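Local coordinates for protein succinate--CoA ligase subunit alpha (Campylobacter jejuni, PDB 6MEL) that belongs to the CoA-ligase alpha-subunit family and combines a Rossmann-like CoA-binding domain with a CoA-ligase domain, at residues Gly18-Ala21 with Thr22-Glu26. Numbering follows the deposited sequence.
Sequences GKEA and TFHAE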
loop_
_atom_site.group_PDB
_atom_site.type_symbol
_atom_site.label_atom_id
_atom_site.label_comp_id
_atom_site.label_asym_id
_atom_site.label_seq_id
_atom_site.Cartn_x
_atom_site.Cartn_y
_atom_site.Cartn_z
ATOM N N GLY A 18 24.028 5.857 -8.088
ATOM C CA GLY A 18 23.059 5.211 -8.905
ATOM C C GLY A 18 22.560 6.142 -10.017
ATOM O O GLY A 18 22.645 7.361 -9.921
ATOM N N LYS A 19 22.003 5.546 -11.070
ATOM C CA LYS A 19 21.622 6.267 -12.276
ATOM C C LYS A 19 20.526 7.302 -11.981
ATOM O O LYS A 19 20.638 8.484 -12.307
ATOM C CB LYS A 19 21.139 5.261 -13.321
ATOM C CG LYS A 19 21.696 5.472 -14.712
ATOM C CD LYS A 19 20.873 4.790 -15.789
ATOM C CE LYS A 19 20.862 5.563 -17.093
ATOM N NZ LYS A 19 19.838 5.024 -18.017
ATOM N N GLU A 20 19.443 6.832 -11.386
ATOM C CA GLU A 20 18.271 7.661 -11.063
ATOM C C GLU A 20 18.660 8.764 -10.082
ATOM O O GLU A 20 18.304 9.894 -10.243
ATOM C CB GLU A 20 17.190 6.824 -10.378
ATOM C CG GLU A 20 16.053 6.364 -11.256
ATOM C CD GLU A 20 14.784 6.157 -10.429
ATOM O OE1 GLU A 20 13.726 6.679 -10.823
ATOM O OE2 GLU A 20 14.864 5.531 -9.353
ATOM N N ALA A 21 19.350 8.372 -9.017
ATOM C CA ALA A 21 19.826 9.278 -8.000
ATOM C C ALA A 21 20.678 10.383 -8.630
ATOM O O ALA A 21 20.561 11.554 -8.239
ATOM C CB ALA A 21 20.639 8.536 -6.975
ATOM N N THR A 22 21.531 9.996 -9.591
ATOM C CA THR A 22 22.436 10.957 -10.265
ATOM C C THR A 22 21.593 12.001 -11.036
ATOM O O THR A 22 21.796 13.189 -10.906
ATOM C CB THR A 22 23.442 10.236 -11.184
ATOM O OG1 THR A 22 24.272 9.395 -10.375
ATOM C CG2 THR A 22 24.294 11.210 -11.991
ATOM N N PHE A 23 20.642 11.515 -11.833
ATOM C CA PHE A 23 19.738 12.343 -12.583
ATOM C C PHE A 23 19.050 13.351 -11.642
ATOM O O PHE A 23 19.095 14.550 -11.895
ATOM C CB PHE A 23 18.704 11.470 -13.304
ATOM C CG PHE A 23 17.683 12.271 -14.062
ATOM C CD1 PHE A 23 17.904 12.633 -15.392
ATOM C CD2 PHE A 23 16.531 12.717 -13.430
ATOM C CE1 PHE A 23 16.968 13.407 -16.079
ATOM C CE2 PHE A 23 15.605 13.508 -14.102
ATOM C CZ PHE A 23 15.813 13.832 -15.438
ATOM N N HIS A 24 18.433 12.869 -10.540
ATOM C CA HIS A 24 17.676 13.739 -9.686
ATOM C C HIS A 24 18.598 14.669 -8.894
ATOM O O HIS A 24 18.268 15.836 -8.736
ATOM C CB HIS A 24 16.709 12.953 -8.794
ATOM C CG HIS A 24 15.610 12.343 -9.592
ATOM N ND1 HIS A 24 14.617 13.109 -10.168
ATOM C CD2 HIS A 24 15.376 11.063 -9.957
ATOM C CE1 HIS A 24 13.782 12.306 -10.807
ATOM N NE2 HIS A 24 14.245 11.049 -10.721
ATOM N N ALA A 25 19.705 14.149 -8.364
ATOM C CA ALA A 25 20.690 14.972 -7.589
ATOM C C ALA A 25 21.142 16.185 -8.416
ATOM O O ALA A 25 21.231 17.313 -7.887
ATOM C CB ALA A 25 21.895 14.168 -7.148
ATOM N N GLU A 26 21.346 15.979 -9.716
ATOM C CA GLU A 26 21.790 17.044 -10.630
ATOM C C GLU A 26 20.682 18.097 -10.738
ATOM O O GLU A 26 20.925 19.290 -10.602
ATOM C CB GLU A 26 22.161 16.408 -11.976
ATOM C CG GLU A 26 22.852 17.340 -12.961
ATOM C CD GLU A 26 23.366 16.612 -14.196
ATOM O OE1 GLU A 26 22.552 15.970 -14.891
ATOM O OE2 GLU A 26 24.586 16.653 -14.438
HETATM O O HOH W 1 13.462 8.940 -12.126
#
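Thr22 folds its hydroxyl back onto Gly18, the N-cap residue of helix 19-31. With OG1 beside its own backbone N (chi1 -63°), Thr22 OG1 donates a hydrogen bond to Gly18 O at 2.6 Å, from well above the carbonyl plane. Thr22 N reaches Gly18 O at 2.9 Å from the opposite face, so two donors of one residue grip the N-cap carbonyl. OG1 is also hydrogen-bonded to His48 NE2, tying the first turn to strand 47-48. Glu20 and His24, four residues apart, lie on the same flank of the helix, but their polar ends do not touch: a water bridges them, 2.6 Å from Glu20 OE1, to which it donates, and 2.7 Å from His24 NE2, in the plane of the imidazole. With CG beside its backbone N (chi1 -69°), His24 swings back towards Glu20, His24 CD2 lying 3.2 Å from Glu20 O. One face of the imidazole is occupied by Phe23 CD2, 3.7 Å above the His24 ring centre, while Phe72 and an apolar side chain of the other protein chain also pack on His24. Regular i to i+4 bonds complete the N-terminal turns of the helix in a Rossmann-type beta-alpha-beta unit, between strands 10-14 and 34-39.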